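Side-chain contacts in thymidylate synthase 1 (Bacillus subtilis, PDB 1BKP), which catalyses the reductive methylation of dUMP to dTMP, with 5,10-methylenetetrahydrofolate serving as both methyl donor and reductant: residues T1-D4 / K5-S9; I10-D13 / I14-G18; S181-M184 / A185-N188; P189-V192 / F193-N196; H221-T224 / R225-D228. One frame throughout, in Å; residues are numbered along the deposited sequence.

Contact 1 of 5, residues T1-D4 / K5-S9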
loop_
_atom_site.group_PDB
_atom_site.type_symbol
_atom_site.label_atom_id
_atom_site.label_comp_id
_atom_site.label_asym_id
_atom_site.label_seq_id
_atom_site.Cartn_x
_atom_site.Cartn_y
_atom_site.Cartn_z
ATOM N N THR A 1 -15.433 10.895 -15.153
ATOM C CA THR A 1 -14.246 10.809 -14.320
ATOM C C THR A 1 -13.100 10.487 -15.179
ATOM O O THR A 1 -12.292 9.682 -14.751
ATOM C CB THR A 1 -14.388 9.650 -13.313
ATOM O OG1 THR A 1 -15.362 8.811 -13.827
ATOM C CG2 THR A 1 -14.916 10.100 -12.003
ATOM N N GLN A 2 -13.029 11.009 -16.411
ATOM C CA GLN A 2 -11.960 10.676 -17.219
ATOM C C GLN A 2 -10.626 10.418 -16.458
ATOM O O GLN A 2 -9.994 11.208 -15.687
ATOM C CB GLN A 2 -11.668 11.573 -18.512
ATOM C CG GLN A 2 -12.347 10.906 -19.932
ATOM C CD GLN A 2 -12.076 9.382 -20.203
ATOM O OE1 GLN A 2 -12.877 8.728 -20.859
ATOM N NE2 GLN A 2 -10.893 8.875 -19.834
ATOM N N PHE A 3 -10.195 9.257 -16.827
ATOM C CA PHE A 3 -8.872 8.824 -16.575
ATOM C C PHE A 3 -7.996 9.794 -17.433
ATOM O O PHE A 3 -6.927 10.115 -17.029
ATOM C CB PHE A 3 -8.758 7.406 -17.103
ATOM C CG PHE A 3 -7.393 6.769 -16.891
ATOM C CD1 PHE A 3 -6.481 7.280 -15.953
ATOM C CD2 PHE A 3 -7.000 5.699 -17.642
ATOM C CE1 PHE A 3 -5.196 6.717 -15.797
ATOM C CE2 PHE A 3 -5.667 5.150 -17.449
ATOM C CZ PHE A 3 -4.817 5.656 -16.557
ATOM N N ASP A 4 -8.437 10.269 -18.597
ATOM C CA ASP A 4 -7.597 11.149 -19.425
ATOM C C ASP A 4 -7.253 12.355 -18.620
ATOM O O ASP A 4 -6.150 12.840 -18.684
ATOM C CB ASP A 4 -8.377 11.670 -20.638
ATOM C CG ASP A 4 -8.595 10.589 -21.727
ATOM O OD1 ASP A 4 -7.623 9.955 -22.099
ATOM O OD2 ASP A 4 -9.694 10.509 -22.283
ATOM N N LYS A 5 -8.229 12.918 -17.914
ATOM C CA LYS A 5 -7.941 14.130 -17.125
ATOM C C LYS A 5 -6.944 13.930 -16.006
ATOM O O LYS A 5 -5.998 14.671 -15.850
ATOM C CB LYS A 5 -9.257 14.691 -16.546
ATOM C CG LYS A 5 -10.110 15.233 -17.700
ATOM C CD LYS A 5 -11.307 16.024 -17.259
ATOM C CE LYS A 5 -12.132 16.353 -18.474
ATOM N NZ LYS A 5 -11.232 17.044 -19.452
ATOM N N GLN A 6 -7.145 12.849 -15.256
ATOM C CA GLN A 6 -6.265 12.558 -14.150
ATOM C C GLN A 6 -4.935 12.143 -14.614
ATOM O O GLN A 6 -3.931 12.505 -13.989
ATOM C CB GLN A 6 -6.897 11.473 -13.244
ATOM C CG GLN A 6 -8.137 12.037 -12.529
ATOM C CD GLN A 6 -8.656 11.033 -11.459
ATOM O OE1 GLN A 6 -7.895 10.602 -10.606
ATOM N NE2 GLN A 6 -9.880 10.623 -11.568
ATOM N N TYR A 7 -4.904 11.357 -15.699
ATOM C CA TYR A 7 -3.578 10.877 -16.195
ATOM C C TYR A 7 -2.689 12.071 -16.690
ATOM O O TYR A 7 -1.504 12.205 -16.329
ATOM C CB TYR A 7 -3.847 9.863 -17.323
ATOM C CG TYR A 7 -2.628 9.368 -18.036
ATOM C CD1 TYR A 7 -1.912 8.315 -17.507
ATOM C CD2 TYR A 7 -2.267 9.873 -19.263
ATOM C CE1 TYR A 7 -0.822 7.723 -18.166
ATOM C CE2 TYR A 7 -1.188 9.295 -19.969
ATOM C CZ TYR A 7 -0.457 8.229 -19.424
ATOM O OH TYR A 7 0.676 7.689 -20.032
ATOM N N ASN A 8 -3.328 12.964 -17.454
ATOM C CA ASN A 8 -2.685 14.107 -17.999
ATOM C C ASN A 8 -2.150 14.992 -16.886
ATOM O O ASN A 8 -1.120 15.641 -17.065
ATOM C CB ASN A 8 -3.642 14.917 -18.851
ATOM C CG ASN A 8 -3.941 14.335 -20.248
ATOM O OD1 ASN A 8 -4.757 14.922 -20.987
ATOM N ND2 ASN A 8 -3.441 13.193 -20.557
ATOM N N SER A 9 -2.880 15.096 -15.754
ATOM C CA SER A 9 -2.420 15.916 -14.601
ATOM C C SER A 9 -1.171 15.327 -13.994
ATOM O O SER A 9 -0.233 16.071 -13.700
ATOM C CB SER A 9 -3.467 16.040 -13.463
ATOM O OG SER A 9 -4.512 16.840 -13.993
HETATM O O HOH W 1 -4.733 11.588 -22.032
#

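Contact 2 of 5, residues I10-D13 / I14-G18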
loop_
_atom_site.group_PDB
_atom_site.type_symbol
_atom_site.label_atom_id
_atom_site.label_comp_id
_atom_site.label_asym_id
_atom_site.label_seq_id
_atom_site.Cartn_x
_atom_site.Cartn_y
_atom_site.Cartn_z
ATOM N N ILE A 10 -1.141 14.012 -13.807
ATOM C CA ILE A 10 0.069 13.370 -13.271
ATOM C C ILE A 10 1.239 13.519 -14.197
ATOM O O ILE A 10 2.379 13.887 -13.784
ATOM C CB ILE A 10 -0.177 11.900 -12.967
ATOM C CG1 ILE A 10 -1.271 11.843 -11.840
ATOM C CG2 ILE A 10 1.132 11.166 -12.544
ATOM C CD1 ILE A 10 -1.751 10.439 -11.472
ATOM N N ILE A 11 0.985 13.317 -15.479
ATOM C CA ILE A 11 2.123 13.408 -16.444
ATOM C C ILE A 11 2.726 14.829 -16.434
ATOM O O ILE A 11 3.930 14.989 -16.468
ATOM C CB ILE A 11 1.611 13.011 -17.928
ATOM C CG1 ILE A 11 1.124 11.532 -17.979
ATOM C CG2 ILE A 11 2.731 13.371 -18.969
ATOM C CD1 ILE A 11 2.232 10.526 -17.709
ATOM N N LYS A 12 1.882 15.861 -16.422
ATOM C CA LYS A 12 2.353 17.252 -16.417
ATOM C C LYS A 12 3.180 17.536 -15.164
ATOM O O LYS A 12 4.177 18.273 -15.207
ATOM C CB LYS A 12 1.098 18.154 -16.436
ATOM C CG LYS A 12 1.303 19.638 -16.682
ATOM C CD LYS A 12 1.442 19.923 -18.172
ATOM C CE LYS A 12 1.668 21.419 -18.427
ATOM N NZ LYS A 12 2.112 21.763 -19.810
ATOM N N ASP A 13 2.783 16.915 -14.055
ATOM C CA ASP A 13 3.492 17.106 -12.806
ATOM C C ASP A 13 4.879 16.496 -12.868
ATOM O O ASP A 13 5.880 17.033 -12.308
ATOM C CB ASP A 13 2.696 16.484 -11.637
ATOM C CG ASP A 13 3.379 16.729 -10.308
ATOM O OD1 ASP A 13 3.686 17.891 -10.076
ATOM O OD2 ASP A 13 3.636 15.833 -9.493
ATOM N N ILE A 14 4.972 15.385 -13.592
ATOM C CA ILE A 14 6.237 14.708 -13.717
ATOM C C ILE A 14 7.203 15.460 -14.657
ATOM O O ILE A 14 8.421 15.696 -14.316
ATOM C CB ILE A 14 6.013 13.214 -14.231
ATOM C CG1 ILE A 14 5.312 12.391 -13.146
ATOM C CG2 ILE A 14 7.366 12.509 -14.608
ATOM C CD1 ILE A 14 4.899 10.935 -13.673
ATOM N N ILE A 15 6.640 15.907 -15.793
ATOM C CA ILE A 15 7.423 16.627 -16.778
ATOM C C ILE A 15 7.884 17.895 -16.120
ATOM O O ILE A 15 9.013 18.220 -16.255
ATOM C CB ILE A 15 6.619 17.028 -18.020
ATOM C CG1 ILE A 15 6.386 15.814 -18.914
ATOM C CG2 ILE A 15 7.329 18.154 -18.757
ATOM C CD1 ILE A 15 5.342 16.109 -19.979
ATOM N N ASN A 16 7.062 18.568 -15.342
ATOM C CA ASN A 16 7.497 19.803 -14.714
ATOM C C ASN A 16 8.283 19.784 -13.424
ATOM O O ASN A 16 9.189 20.576 -13.241
ATOM C CB ASN A 16 6.320 20.778 -14.528
ATOM C CG ASN A 16 5.592 21.063 -15.818
ATOM O OD1 ASN A 16 6.166 20.952 -16.899
ATOM N ND2 ASN A 16 4.316 21.396 -15.718
ATOM N N ASN A 17 8.016 18.822 -12.573
ATOM C CA ASN A 17 8.612 18.780 -11.249
ATOM C C ASN A 17 9.320 17.494 -11.025
ATOM O O ASN A 17 9.844 17.250 -9.917
ATOM C CB ASN A 17 7.470 18.820 -10.238
ATOM C CG ASN A 17 6.697 20.094 -10.312
ATOM O OD1 ASN A 17 7.274 21.169 -10.308
ATOM N ND2 ASN A 17 5.395 19.988 -10.396
ATOM N N GLY A 18 9.341 16.635 -12.039
ATOM C CA GLY A 18 9.998 15.343 -11.822
ATOM C C GLY A 18 11.502 15.382 -11.565
ATOM O O GLY A 18 12.196 16.268 -12.058
#

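Contact 3 of 5, residues S181-M184 / A185-N188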
loop_
_atom_site.group_PDB
_atom_site.type_symbol
_atom_site.label_atom_id
_atom_site.label_comp_id
_atom_site.label_asym_id
_atom_site.label_seq_id
_atom_site.Cartn_x
_atom_site.Cartn_y
_atom_site.Cartn_z
ATOM N N SER A 181 5.716 0.741 -8.301
ATOM C CA SER A 181 6.379 1.532 -9.325
ATOM C C SER A 181 5.514 1.458 -10.600
ATOM O O SER A 181 4.837 0.464 -10.760
ATOM C CB SER A 181 7.731 0.838 -9.687
ATOM O OG SER A 181 8.322 1.722 -10.577
ATOM N N ASN A 182 5.514 2.482 -11.452
ATOM C CA ASN A 182 4.777 2.302 -12.746
ATOM C C ASN A 182 5.435 3.172 -13.786
ATOM O O ASN A 182 5.685 4.389 -13.563
ATOM C CB ASN A 182 3.346 2.827 -12.597
ATOM C CG ASN A 182 2.206 1.814 -12.958
ATOM O OD1 ASN A 182 1.115 2.248 -13.061
ATOM N ND2 ASN A 182 2.465 0.516 -13.111
ATOM N N ASP A 183 5.721 2.587 -14.946
ATOM C CA ASP A 183 6.211 3.363 -16.101
ATOM C C ASP A 183 4.886 4.013 -16.515
ATOM O O ASP A 183 3.943 3.292 -16.957
ATOM C CB ASP A 183 6.681 2.343 -17.162
ATOM C CG ASP A 183 6.976 2.973 -18.502
ATOM O OD1 ASP A 183 6.520 4.088 -18.801
ATOM O OD2 ASP A 183 7.776 2.377 -19.228
ATOM N N MET A 184 4.775 5.339 -16.331
ATOM C CA MET A 184 3.542 6.045 -16.639
ATOM C C MET A 184 3.092 6.051 -18.071
ATOM O O MET A 184 1.899 6.161 -18.314
ATOM C CB MET A 184 3.579 7.477 -16.115
ATOM C CG MET A 184 3.754 7.484 -14.554
ATOM S SD MET A 184 2.413 6.617 -13.711
ATOM C CE MET A 184 1.111 7.756 -13.981
ATOM N N ALA A 185 4.047 5.929 -19.003
ATOM C CA ALA A 185 3.712 5.955 -20.419
ATOM C C ALA A 185 3.168 4.652 -20.889
ATOM O O ALA A 185 2.172 4.644 -21.546
ATOM C CB ALA A 185 4.972 6.309 -21.285
ATOM N N LEU A 186 3.889 3.571 -20.613
ATOM C CA LEU A 186 3.528 2.257 -21.082
ATOM C C LEU A 186 2.746 1.354 -20.100
ATOM O O LEU A 186 1.855 0.668 -20.483
ATOM C CB LEU A 186 4.798 1.550 -21.494
ATOM C CG LEU A 186 5.498 2.350 -22.648
ATOM C CD1 LEU A 186 6.913 1.853 -22.795
ATOM C CD2 LEU A 186 4.740 2.162 -23.977
ATOM N N GLY A 187 3.123 1.337 -18.853
ATOM C CA GLY A 187 2.454 0.462 -17.952
ATOM C C GLY A 187 1.186 0.962 -17.252
ATOM O O GLY A 187 0.210 0.237 -17.191
ATOM N N ASN A 188 1.179 2.202 -16.790
ATOM C CA ASN A 188 0.023 2.670 -16.047
ATOM C C ASN A 188 -1.372 2.548 -16.752
ATOM O O ASN A 188 -2.354 2.032 -16.117
ATOM C CB ASN A 188 0.258 4.110 -15.600
ATOM C CG ASN A 188 -0.902 4.654 -14.804
ATOM O OD1 ASN A 188 -1.650 5.470 -15.310
ATOM N ND2 ASN A 188 -0.948 4.321 -13.496
#

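Contact 4 of 5, residues P189-V192 / F193-N196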
loop_
_atom_site.group_PDB
_atom_site.type_symbol
_atom_site.label_atom_id
_atom_site.label_comp_id
_atom_site.label_asym_id
_atom_site.label_seq_id
_atom_site.Cartn_x
_atom_site.Cartn_y
_atom_site.Cartn_z
ATOM N N PRO A 189 -1.499 2.988 -18.016
ATOM C CA PRO A 189 -2.871 2.861 -18.614
ATOM C C PRO A 189 -3.388 1.465 -18.698
ATOM O O PRO A 189 -4.563 1.202 -18.409
ATOM C CB PRO A 189 -2.742 3.559 -19.987
ATOM C CG PRO A 189 -1.518 4.542 -19.822
ATOM C CD PRO A 189 -0.559 3.694 -18.950
ATOM N N PHE A 190 -2.496 0.524 -18.998
ATOM C CA PHE A 190 -2.843 -0.901 -19.099
ATOM C C PHE A 190 -3.285 -1.416 -17.689
ATOM O O PHE A 190 -4.276 -2.141 -17.553
ATOM C CB PHE A 190 -1.582 -1.586 -19.531
ATOM C CG PHE A 190 -1.696 -3.050 -19.772
ATOM C CD1 PHE A 190 -2.034 -3.559 -21.059
ATOM C CD2 PHE A 190 -1.347 -3.937 -18.775
ATOM C CE1 PHE A 190 -1.994 -4.923 -21.290
ATOM C CE2 PHE A 190 -1.311 -5.346 -19.018
ATOM C CZ PHE A 190 -1.628 -5.815 -20.260
ATOM N N ASN A 191 -2.481 -1.117 -16.666
ATOM C CA ASN A 191 -2.719 -1.570 -15.282
ATOM C C ASN A 191 -3.968 -0.974 -14.631
ATOM O O ASN A 191 -4.746 -1.705 -14.020
ATOM C CB ASN A 191 -1.502 -1.220 -14.447
ATOM C CG ASN A 191 -0.358 -2.181 -14.649
ATOM O OD1 ASN A 191 -0.545 -3.407 -14.935
ATOM N ND2 ASN A 191 0.828 -1.672 -14.480
ATOM N N VAL A 192 -4.282 0.301 -14.928
ATOM C CA VAL A 192 -5.414 0.986 -14.323
ATOM C C VAL A 192 -6.698 0.334 -14.912
ATOM O O VAL A 192 -7.628 -0.020 -14.145
ATOM C CB VAL A 192 -5.378 2.427 -14.642
ATOM C CG1 VAL A 192 -6.681 3.147 -14.261
ATOM C CG2 VAL A 192 -4.267 3.105 -13.837
ATOM N N PHE A 193 -6.716 0.131 -16.236
ATOM C CA PHE A 193 -7.920 -0.524 -16.847
ATOM C C PHE A 193 -8.110 -1.952 -16.329
ATOM O O PHE A 193 -9.165 -2.316 -15.867
ATOM C CB PHE A 193 -7.761 -0.552 -18.384
ATOM C CG PHE A 193 -8.871 -1.348 -19.084
ATOM C CD1 PHE A 193 -10.149 -0.841 -19.159
ATOM C CD2 PHE A 193 -8.619 -2.613 -19.638
ATOM C CE1 PHE A 193 -11.196 -1.591 -19.807
ATOM C CE2 PHE A 193 -9.630 -3.366 -20.271
ATOM C CZ PHE A 193 -10.898 -2.868 -20.361
ATOM N N GLN A 194 -7.018 -2.706 -16.259
ATOM C CA GLN A 194 -7.029 -4.108 -15.915
ATOM C C GLN A 194 -7.599 -4.360 -14.515
ATOM O O GLN A 194 -8.452 -5.237 -14.372
ATOM C CB GLN A 194 -5.598 -4.591 -16.029
ATOM C CG GLN A 194 -5.178 -5.791 -15.285
ATOM C CD GLN A 194 -3.673 -6.106 -15.558
ATOM O OE1 GLN A 194 -3.342 -7.011 -16.346
ATOM N NE2 GLN A 194 -2.808 -5.344 -14.969
ATOM N N TYR A 195 -7.233 -3.548 -13.537
ATOM C CA TYR A 195 -7.762 -3.770 -12.177
ATOM C C TYR A 195 -9.206 -3.333 -12.001
ATOM O O TYR A 195 -9.944 -3.882 -11.119
ATOM C CB TYR A 195 -6.774 -3.277 -11.055
ATOM C CG TYR A 195 -5.791 -4.372 -10.765
ATOM C CD1 TYR A 195 -4.654 -4.588 -11.613
ATOM C CD2 TYR A 195 -6.001 -5.254 -9.665
ATOM C CE1 TYR A 195 -3.756 -5.641 -11.373
ATOM C CE2 TYR A 195 -5.142 -6.320 -9.413
ATOM C CZ TYR A 195 -4.011 -6.495 -10.287
ATOM O OH TYR A 195 -3.200 -7.577 -10.022
ATOM N N ASN A 196 -9.652 -2.364 -12.819
ATOM C CA ASN A 196 -11.065 -1.991 -12.739
ATOM C C ASN A 196 -11.928 -3.164 -13.301
ATOM O O ASN A 196 -13.040 -3.502 -12.778
ATOM C CB ASN A 196 -11.312 -0.697 -13.545
ATOM C CG ASN A 196 -12.708 -0.184 -13.338
ATOM O OD1 ASN A 196 -13.514 -0.414 -14.166
ATOM N ND2 ASN A 196 -13.027 0.383 -12.139
#

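Contact 5 of 5, residues H221-T224 / R225-D228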
loop_
_atom_site.group_PDB
_atom_site.type_symbol
_atom_site.label_atom_id
_atom_site.label_comp_id
_atom_site.label_asym_id
_atom_site.label_seq_id
_atom_site.Cartn_x
_atom_site.Cartn_y
_atom_site.Cartn_z
ATOM N N HIS A 221 7.286 7.083 -12.745
ATOM C CA HIS A 221 8.365 7.548 -13.671
ATOM C C HIS A 221 8.074 7.528 -15.127
ATOM O O HIS A 221 7.169 6.821 -15.553
ATOM C CB HIS A 221 9.628 6.749 -13.408
ATOM C CG HIS A 221 9.430 5.251 -13.480
ATOM N ND1 HIS A 221 9.540 4.541 -14.644
ATOM C CD2 HIS A 221 9.185 4.329 -12.515
ATOM C CE1 HIS A 221 9.393 3.247 -14.416
ATOM N NE2 HIS A 221 9.172 3.088 -13.122
ATOM N N VAL A 222 8.764 8.420 -15.876
ATOM C CA VAL A 222 8.632 8.401 -17.325
ATOM C C VAL A 222 10.029 8.500 -17.931
ATOM O O VAL A 222 10.910 9.219 -17.408
ATOM C CB VAL A 222 7.719 9.472 -17.939
ATOM C CG1 VAL A 222 6.375 9.536 -17.351
ATOM C CG2 VAL A 222 8.320 10.774 -17.955
ATOM N N TYR A 223 10.307 7.655 -18.919
ATOM C CA TYR A 223 11.616 7.693 -19.613
ATOM C C TYR A 223 11.694 8.951 -20.417
ATOM O O TYR A 223 10.697 9.326 -21.048
ATOM C CB TYR A 223 11.845 6.487 -20.480
ATOM C CG TYR A 223 12.053 5.233 -19.666
ATOM C CD1 TYR A 223 10.987 4.514 -19.176
ATOM C CD2 TYR A 223 13.357 4.821 -19.313
ATOM C CE1 TYR A 223 11.182 3.418 -18.319
ATOM C CE2 TYR A 223 13.595 3.723 -18.479
ATOM C CZ TYR A 223 12.492 3.038 -17.979
ATOM O OH TYR A 223 12.722 2.043 -17.067
ATOM N N THR A 224 12.851 9.636 -20.388
ATOM C CA THR A 224 12.948 10.945 -21.071
ATOM C C THR A 224 12.570 10.941 -22.534
ATOM O O THR A 224 11.952 11.861 -22.964
ATOM C CB THR A 224 14.418 11.579 -20.949
ATOM O OG1 THR A 224 15.365 10.593 -21.422
ATOM C CG2 THR A 224 14.691 11.928 -19.445
ATOM N N ARG A 225 12.918 9.912 -23.284
ATOM C CA ARG A 225 12.510 9.919 -24.722
ATOM C C ARG A 225 11.052 9.703 -24.940
ATOM O O ARG A 225 10.589 9.680 -26.102
ATOM C CB ARG A 225 13.276 8.872 -25.519
ATOM C CG ARG A 225 14.742 9.186 -25.602
ATOM C CD ARG A 225 15.487 8.065 -26.389
ATOM N NE ARG A 225 16.905 8.361 -26.506
ATOM C CZ ARG A 225 17.791 7.606 -27.167
ATOM N NH1 ARG A 225 17.437 6.486 -27.800
ATOM N NH2 ARG A 225 19.062 7.984 -27.173
ATOM N N HIS A 226 10.298 9.419 -23.866
ATOM C CA HIS A 226 8.858 9.255 -24.088
ATOM C C HIS A 226 8.140 10.569 -23.956
ATOM O O HIS A 226 6.994 10.666 -24.307
ATOM C CB HIS A 226 8.263 8.211 -23.129
ATOM C CG HIS A 226 8.725 6.836 -23.432
ATOM N ND1 HIS A 226 8.680 5.815 -22.524
ATOM C CD2 HIS A 226 9.347 6.336 -24.534
ATOM C CE1 HIS A 226 9.255 4.725 -23.036
ATOM N NE2 HIS A 226 9.663 5.013 -24.261
ATOM N N ILE A 227 8.857 11.589 -23.457
ATOM C CA ILE A 227 8.264 12.890 -23.192
ATOM C C ILE A 227 7.561 13.586 -24.391
ATOM O O ILE A 227 6.438 14.098 -24.256
ATOM C CB ILE A 227 9.292 13.773 -22.484
ATOM C CG1 ILE A 227 9.474 13.274 -21.037
ATOM C CG2 ILE A 227 8.788 15.278 -22.486
ATOM C CD1 ILE A 227 10.633 13.876 -20.433
ATOM N N ASP A 228 8.244 13.652 -25.545
ATOM C CA ASP A 228 7.592 14.279 -26.677
ATOM C C ASP A 228 6.244 13.702 -27.023
ATOM O O ASP A 228 5.314 14.466 -27.276
ATOM C CB ASP A 228 8.456 14.345 -27.954
ATOM C CG ASP A 228 7.629 14.927 -29.169
ATOM O OD1 ASP A 228 7.144 16.104 -29.085
ATOM O OD2 ASP A 228 7.389 14.183 -30.173
HETATM O O HOH W 2 8.131 6.055 -19.847
HETATM O O HOH W 3 11.210 12.980 -25.760
#

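Contact 1 of 5, residues T1-D4 / K5-S9
Phe3 and Tyr7, one helical turn apart, form an offset edge-to-face aromatic pair in the first turns of the N-terminal helix 3-17, on the flank that packs against helix 188-206. The edge of Tyr7 is directed at the face of Phe3, with ring centroids 5.6 Å apart and planes inclined at 71°. Both residues hold CG opposite the backbone N (chi1 -179° in Phe3, 174° in Tyr7), which swings the two rings to the same flank; Phe3 CE1 then comes within 3.7 Å of Tyr7 CB. Beneath the rings runs the helical bond from Tyr7 N to Phe3 O, 2.7 Å long. The next rung, Asn8 N to Asp4 O, measures 3.1 Å, whereas the first, from Gln6 N to O of the N-cap residue Gln2, is weak at 3.3 Å. A water appears to join the side chains of Asp4 and Asn8, accepting from Asn8 ND2 at an unusually short distance and giving a weak bond to Asp4 OD1. Asp4 OD2 is bonded to Thr58, and Tyr7 OH to the backbone oxygen of Met184. An alanine at Phe3 has no ring for the Tyr7 edge to meet, and would probably leave a gap beside Asn188 and Val192 and Tyr7 freer to turn. Aromatic rings suit this flank, Phe3 wholly apolar and Tyr7 with a hydroxyl that reaches the Met184 carbonyl, while an acid suits position 4, where its negative charge would be expected to interact favourably with the dipole of the helix's first turn.

Contact 2 of 5, residues I10-D13 / I14-G18
Asp13 and Asn17 meet at about a right angle near the C-terminal end of helix 3-17, joined by a bond of 2.7 Å from Asn17 ND2 to Asp13 OD1. The carboxylate and amide planes stand 61° apart. The oxygen lies almost in the plane of the Asn17 amide, yet the donor reaches it on the anti side, 30° out of the carboxylate plane. Asp13 places CG opposite its backbone N (chi1 -177°), sending the carboxylate along the helix toward the next turn. Its other oxygen, OD2, makes a salt bridge with Lys45 of strand 39-49.

Two isoleucine pairs cross obliquely on other flanks. In each, the CG2 branch of the earlier residue meets the CD1 tip of the later one: Ile10 CG2 lies 3.9 Å from Ile14 CD1, and Ile11 CG2 the same 3.9 Å from Ile15 CD1. Ile10 and Ile14 also rest on Cys220 of strand 209-223, and Ile11 and Ile15 on Met234 of helix 227-235. Lys12 bends at chi2 and brings its CG to 3.6 Å from Asn16 ND2, a van der Waals contact of the lysine methylene with the amide nitrogen, between exposed chains.

The chemistry divides the helix: branched aliphatic residues suit the flanks pressed on strand and helix, and amides the exposed last turn. Lys45 probably steadies the negative charge of Asp13, and the Asn17 bond probably helps to set the rotation of the carboxylate.

Contact 3 of 5, residues S181-M184 / A185-N188
Asn182 and Asn188 are joined by a side-chain hydrogen bond, 3.0 Å from Asn188 ND2 to Asn182 OD1. It is nearly straight (160° at the hydrogen), and the donor lies in the carbonyl plane of Asn182 although the two amides stand 88° apart. The backbone bonds gather on Asp183 O, which accepts from Gly187 N at 2.8 Å and Asn188 N at 3.0 Å, approached from opposite faces of its plane. The carboxylate of Asp183 turns back over the same loop: OD1 takes Leu186 N at 3.2 Å, from above the carboxylate plane, and Ala185 N by a weak bond at 3.1 Å.

Packing completes the turn. Met184, bent at chi2 and chi3, lies alongside Asn188 and sets its CE 3.8 Å from Asn188 CG. Leu186 runs beside Asp183, its CD1 3.7 Å from Asp183 OD2.

The short Asp183 side chain lets OD1 reach N-H groups just after it, and the Asn182 amide can accept from Asn188. Asn182 and Asp183 are predicted to bind dUMP in the site shared with the other subunit, and Asp183 probably binds the folate too; the bonds therefore tie this loop's shape to the probable substrate site, while buried Asn188 OD1 is left without a polar partner.

Contact 4 of 5, residues P189-V192 / F193-N196
Phe190 and Gln194 are linked by a backbone hydrogen bond from Gln194 N to Phe190 O, 3.1 Å long, one of a ladder near the start of helix 188-206. Beside it, Phe193 N bonds to Pro189 O at 3.2 Å and Tyr195 N to Asn191 O at 3.1 Å; the last of these four, Asn196 N to Val192 O, is weak at 3.4 Å. Proline suits this early position, since its lack of an N-H costs little before the ladder begins.

Outside the backbone, the Asn191 and Gln194 side chains run side by side, pointing the same way, with amide planes 27° apart. Gln194 keeps CG opposite its backbone N (chi1 157°) and is extended beyond it, which carries its end up beside Phe190; that ring and the amide are turned 76° from each other. The ring of Tyr195 presents its edge to Asn191 O, which lies near the ring plane, 3.8 Å from Tyr195 CD1. Its hydroxyl is bonded to Trp75, while Asn196 is held by Arg200 and Asn51.

Further out, Phe190 packs on helix 64-75, Phe193 touches Trp64, and Val192 rests on Phe215. This buried part of the helix belongs to a beta-alpha-beta unit, strand 172-183, helix 188-206, strand 209-223. It carries Asn191, predicted to bind dUMP in the site shared between subunits; its side chain lies about 5 Å from that of the catalytic Cys160.

Contact 5 of 5, residues H221-T224 / R225-D228
Tyr223 and His226 meet across the tight turn by which strand 209-223 leaves the sheet for helix 227-235, at the edge of the predicted dUMP site to which His221, Val222 and Tyr223 belong. The turn is closed by His226 N bonding to Tyr223 O at 2.8 Å and by Ile227 N bonding to Thr224 O at 3.1 Å.

The His226 imidazole turns one face to Tyr223 CB, which makes a CH-pi contact 4.2 Å from the ring centroid, whereas the two rings themselves meet obliquely. A histidine suits the place because both ring nitrogens find partners: NE2 bonds to Glu275 O and ND1 to a water. Arg225 extends away to a salt bridge with Asp33 and a cation-pi contact with Trp30.

On another flank, Ile227 crosses Val222 at about a right angle. Ile227 sets CG1 beside its backbone N (chi1 -72°), where it lies 4.1 Å from Val222 CG2, and its CD1 reaches back to 3.8 Å from Thr224 CA. The branched aliphatic chain thus serves both neighbours. An alanine in place of Ile227 would probably open a gap beside Val222 and Leu40, with the Val222 side chain left without its partner across the turn.

The water 2.7 Å from His226 ND1 accepts a hydrogen bond from Tyr223 N, 2.9 Å from its oxygen.

Along the chain the five contacts follow in series. Contacts 1 and 2 share helix 3-17, their centres 13 Å apart. Contact 3 turns strand 172-183 into the helix of contact 4, with 11 Å between their centres, and contact 5 ends the neighbouring strand 209-223, also 11 Å from contact 3. Contact 3 touches all the others: Met184 meets the isoleucines of contact 2, Asn188 the rings of contact 1, and Met184 N probably bonds to His221 O. By contrast, contacts 2 and 4 lie 21 Å apart without touching. The N-terminal helix thus packs against the loop at Met184 and the strand ends that carry residues predicted to bind substrate.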